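Local coordinates for protein FACT-Spt16 (Cicer arietinum, PDB 5CE6) that probably acts as a histone chaperone subunit of the FACT complex, its N-terminal domain being linked to H3-H4 binding in transcription, at residues S342-N347 with D438-V443; T204-A209 with A430-I435. All blocks are in the same frame, centred on the assembly; numbering follows the deposited sequence.

Both contacts use neighbouring strands of one antiparallel sheet, 424-435 and 440-442, and their centres lie about 12 Å apart. The two strands are consecutive in the chain and are probably bonded to each other by Ile434 N to Asp441 O, 2.8 Å, and by Val443 N to Thr432 O, 2.9 Å. Contact 1 brings the loop after helix 323-342 to the outermost strand, and contact 2 brings helix 200-230 to the neighbouring one. The loop of contact 1 also reaches strand 424-435 directly, with Leu343 O 3.4 Å from Ile435 CD1. Neither contact includes Ala295, Ser420 or Asn422, the residues of the potassium site.

Contact 1: S342-N347 with D438-V443; sequences SLKPGN and DKTDVV
Leu343 and Lys344 meet Thr440 where the loop joining helices 323-342 and 349-363 reaches edge strand 440-442 of the M24-type, pita-bread domain. The loop is tightly folded: an inverse gamma turn centred on Leu343 leads into a type II beta turn from Lys344 to Asn347, whose third residue, Gly346, has phi 100°, where a CB would be jammed against the carbonyl O of Pro345.

Of the strand segment, Thr440 alone has its CB directed toward the loop. Its hydroxyl lies beside its own backbone N (chi1 -69°), which brings OG1 to 3.0 Å from Leu343 O. That spacing suits a hydrogen bond, although the proton has another acceptor within reach. Lys344 approaches the same hydroxyl with its aliphatic part, CE standing 3.6 Å from Thr440 OG1. Bends at chi2 and chi4 take the chain obliquely across the threonine, and NZ ends hydrogen-bonded to Gly341 O of helix 323-342. The side chains of Leu343 and Thr440 both pack on Ile433 of strand 424-435.

Asn347 ties the loop together from within: ND2 donates to Ser342 O over 3.1 Å, nearly straight at 170°, with the acceptor in the amide plane and the donor above the carbonyl plane.

Contact 2: T204-A209 with A430-I435; sequences TYIKRA and ADTIII
A helix-on-sheet contact of the pita-bread domain places Ile206, on helix 200-230, against Thr432 and Ile434 of strand 424-435. The nearest CA atoms, of Ile206 and Thr432, are 8.7 Å apart, so the space between helix and strand is bridged by side chains.

One methyl group does the touching from the helix. With chi1 at -65°, CG1 of Ile206 lies beside the backbone N and CG2 takes the position anti to it, where it meets the strand. It lies 3.9 Å from Ile434 CD1 and 4.0 Å from Thr432 CG2. Those two strand methyls are 5.1 Å apart, Thr432 CG2 to Ile434 CD1, and subtend about 80° at Ile206 CG2, which therefore rests in the notch between them. Thr432 and Ile434 are two residues apart on an extended strand and so face the helix together, whereas Ile433 points away from the helix. The bent chain of Ile434, with chi2 at -79°, places CD1 within reach of the helix. Val403 of strand 403-414 touches both Ile206 and Ile434, and Tyr309 also packs on Ile206.

Thr432 divides its branches by polarity: CG2 meets Ile206, while OG1 is hydrogen-bonded to Asn312 O of strand 309-319. The buried hydroxyl is thus satisfied within the protein.

All three touching residues are buried, and the segments hide 141 Å² between them. With only methyl-to-methyl approaches near van der Waals distance, the contact is consistent with cohesion by apolar burial, while the directional bonds of Thr432 are made to neighbouring strands and loops.

Contact 1: S342-N347 with D438-V443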
# COMPACT_ATOMS: atom_id res chain seq x y z
N SER A 342 -16.42 1.96 12.22
CA SER A 342 -16.81 0.55 12.14
C SER A 342 -15.62 -0.39 12.08
O SER A 342 -15.78 -1.60 12.19
CB SER A 342 -17.72 0.31 10.93
OG SER A 342 -18.95 0.97 11.08
N LEU A 343 -14.42 0.16 11.88
CA LEU A 343 -13.22 -0.67 11.83
C LEU A 343 -12.71 -0.95 13.24
O LEU A 343 -11.84 -0.25 13.76
CB LEU A 343 -12.14 -0.03 10.96
CG LEU A 343 -12.50 -0.06 9.47
CD1 LEU A 343 -11.56 0.82 8.68
CD2 LEU A 343 -12.47 -1.50 8.93
N LYS A 344 -13.30 -1.97 13.87
CA LYS A 344 -13.00 -2.33 15.25
C LYS A 344 -12.79 -3.82 15.27
O LYS A 344 -13.42 -4.53 14.49
CB LYS A 344 -14.17 -1.97 16.17
CG LYS A 344 -14.54 -0.49 16.20
CD LYS A 344 -13.51 0.31 16.97
CE LYS A 344 -13.79 1.81 16.88
NZ LYS A 344 -15.18 2.14 17.31
N PRO A 345 -11.91 -4.31 16.16
CA PRO A 345 -11.66 -5.75 16.21
C PRO A 345 -12.95 -6.57 16.33
O PRO A 345 -13.81 -6.26 17.15
CB PRO A 345 -10.80 -5.91 17.47
CG PRO A 345 -10.04 -4.60 17.54
CD PRO A 345 -11.06 -3.57 17.11
N GLY A 346 -13.08 -7.57 15.47
CA GLY A 346 -14.23 -8.46 15.52
C GLY A 346 -15.28 -8.12 14.48
O GLY A 346 -16.20 -8.91 14.24
N ASN A 347 -15.18 -6.94 13.88
CA ASN A 347 -16.13 -6.53 12.85
C ASN A 347 -15.65 -6.92 11.45
O ASN A 347 -14.46 -6.93 11.19
CB ASN A 347 -16.35 -5.02 12.90
CG ASN A 347 -17.11 -4.58 14.14
OD1 ASN A 347 -17.61 -5.40 14.90
ND2 ASN A 347 -17.22 -3.26 14.33
N ASP A 438 -8.13 -1.23 22.00
CA ASP A 438 -9.07 -0.41 22.75
C ASP A 438 -9.53 0.85 22.01
O ASP A 438 -10.50 1.49 22.43
CB ASP A 438 -8.44 -0.01 24.08
CG ASP A 438 -7.06 0.60 23.90
OD1 ASP A 438 -6.35 0.23 22.93
OD2 ASP A 438 -6.68 1.46 24.73
N LYS A 439 -8.84 1.21 20.94
CA LYS A 439 -9.21 2.40 20.18
C LYS A 439 -8.63 2.36 18.77
O LYS A 439 -7.65 1.66 18.51
CB LYS A 439 -8.75 3.68 20.89
CG LYS A 439 -7.26 3.93 20.80
CD LYS A 439 -6.85 5.15 21.62
CE LYS A 439 -5.36 5.15 21.92
NZ LYS A 439 -4.50 5.40 20.73
N THR A 440 -9.25 3.12 17.89
CA THR A 440 -8.78 3.21 16.52
C THR A 440 -8.15 4.58 16.34
O THR A 440 -8.81 5.60 16.54
CB THR A 440 -9.95 2.99 15.56
OG1 THR A 440 -10.36 1.62 15.65
CG2 THR A 440 -9.55 3.32 14.11
N ASP A 441 -6.87 4.60 15.98
CA ASP A 441 -6.09 5.83 15.89
C ASP A 441 -6.07 6.36 14.47
O ASP A 441 -5.60 5.67 13.57
CB ASP A 441 -4.65 5.60 16.34
CG ASP A 441 -4.54 5.20 17.79
OD1 ASP A 441 -5.49 5.50 18.55
OD2 ASP A 441 -3.51 4.60 18.17
N VAL A 442 -6.56 7.57 14.26
CA VAL A 442 -6.44 8.19 12.93
C VAL A 442 -5.13 8.96 12.95
O VAL A 442 -5.04 10.02 13.56
CB VAL A 442 -7.59 9.14 12.62
CG1 VAL A 442 -7.40 9.76 11.23
CG2 VAL A 442 -8.92 8.40 12.68
N VAL A 443 -4.10 8.41 12.31
CA VAL A 443 -2.75 8.95 12.49
C VAL A 443 -2.40 10.04 11.46
O VAL A 443 -1.31 10.60 11.49
CB VAL A 443 -1.66 7.85 12.54
CG1 VAL A 443 -1.76 7.07 13.84
CG2 VAL A 443 -1.76 6.91 11.34

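Contact 2: T204-A209 with A430-I435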
# COMPACT_ATOMS: atom_id res chain seq x y z
N THR A 204 4.98 1.92 14.65
CA THR A 204 5.72 3.15 14.86
C THR A 204 6.18 3.76 13.54
O THR A 204 6.02 4.96 13.32
CB THR A 204 6.91 2.92 15.78
OG1 THR A 204 6.42 2.67 17.10
CG2 THR A 204 7.82 4.16 15.81
N TYR A 205 6.73 2.93 12.65
CA TYR A 205 7.17 3.42 11.34
C TYR A 205 6.01 3.99 10.51
O TYR A 205 6.16 5.01 9.85
CB TYR A 205 7.91 2.33 10.56
CG TYR A 205 9.13 1.81 11.30
CD1 TYR A 205 9.77 2.59 12.27
CD2 TYR A 205 9.64 0.54 11.05
CE1 TYR A 205 10.87 2.12 12.96
CE2 TYR A 205 10.76 0.07 11.74
CZ TYR A 205 11.36 0.87 12.69
OH TYR A 205 12.46 0.41 13.39
N ILE A 206 4.85 3.33 10.57
CA ILE A 206 3.66 3.84 9.87
C ILE A 206 3.21 5.18 10.46
O ILE A 206 2.85 6.10 9.72
CB ILE A 206 2.51 2.81 9.91
CG1 ILE A 206 2.92 1.56 9.11
CG2 ILE A 206 1.20 3.41 9.37
CD1 ILE A 206 1.97 0.36 9.25
N LYS A 207 3.23 5.31 11.78
CA LYS A 207 2.88 6.58 12.41
C LYS A 207 3.87 7.68 12.02
O LYS A 207 3.45 8.81 11.79
CB LYS A 207 2.84 6.45 13.94
CG LYS A 207 1.71 5.59 14.45
CD LYS A 207 1.81 5.47 15.97
CE LYS A 207 0.54 4.91 16.59
NZ LYS A 207 0.67 4.85 18.09
N ARG A 208 5.16 7.35 11.98
CA ARG A 208 6.17 8.33 11.54
C ARG A 208 5.85 8.77 10.11
O ARG A 208 5.85 9.96 9.81
CB ARG A 208 7.59 7.74 11.59
CG ARG A 208 8.03 7.28 12.99
CD ARG A 208 8.36 8.45 13.92
NE ARG A 208 8.73 7.98 15.27
CZ ARG A 208 7.92 8.02 16.32
NH1 ARG A 208 6.69 8.50 16.19
NH2 ARG A 208 8.32 7.56 17.50
N ALA A 209 5.58 7.80 9.24
CA ALA A 209 5.24 8.07 7.84
C ALA A 209 4.00 8.95 7.77
O ALA A 209 3.98 9.95 7.06
CB ALA A 209 5.02 6.78 7.09
N ALA A 430 -9.24 10.57 2.38
CA ALA A 430 -8.47 9.40 2.82
C ALA A 430 -7.70 9.71 4.08
O ALA A 430 -7.16 10.81 4.24
CB ALA A 430 -7.52 8.90 1.74
N ASP A 431 -7.66 8.72 4.97
CA ASP A 431 -6.79 8.78 6.14
C ASP A 431 -6.13 7.45 6.41
O ASP A 431 -6.61 6.41 5.95
CB ASP A 431 -7.59 9.18 7.38
CG ASP A 431 -7.94 10.64 7.40
OD1 ASP A 431 -7.09 11.45 7.81
OD2 ASP A 431 -9.07 10.98 7.02
N THR A 432 -5.05 7.47 7.20
CA THR A 432 -4.40 6.23 7.64
C THR A 432 -4.81 5.96 9.08
O THR A 432 -4.71 6.85 9.93
CB THR A 432 -2.88 6.31 7.54
OG1 THR A 432 -2.54 6.62 6.19
CG2 THR A 432 -2.23 4.98 7.91
N ILE A 433 -5.31 4.76 9.35
CA ILE A 433 -5.77 4.47 10.71
C ILE A 433 -5.11 3.21 11.25
O ILE A 433 -4.80 2.29 10.48
CB ILE A 433 -7.30 4.36 10.80
CG1 ILE A 433 -7.79 3.05 10.19
CG2 ILE A 433 -8.00 5.58 10.15
CD1 ILE A 433 -9.27 2.82 10.45
N ILE A 434 -4.90 3.17 12.56
CA ILE A 434 -4.26 2.02 13.20
C ILE A 434 -5.28 1.37 14.11
O ILE A 434 -5.92 2.05 14.90
CB ILE A 434 -3.06 2.45 14.08
CG1 ILE A 434 -2.12 3.36 13.30
CG2 ILE A 434 -2.33 1.21 14.62
CD1 ILE A 434 -1.23 2.65 12.37
N ILE A 435 -5.47 0.06 13.98
CA ILE A 435 -6.44 -0.62 14.82
C ILE A 435 -5.75 -1.10 16.07
O ILE A 435 -4.96 -2.04 16.03
CB ILE A 435 -7.08 -1.85 14.15
CG1 ILE A 435 -7.65 -1.48 12.77
CG2 ILE A 435 -8.16 -2.46 15.07
CD1 ILE A 435 -8.62 -0.30 12.76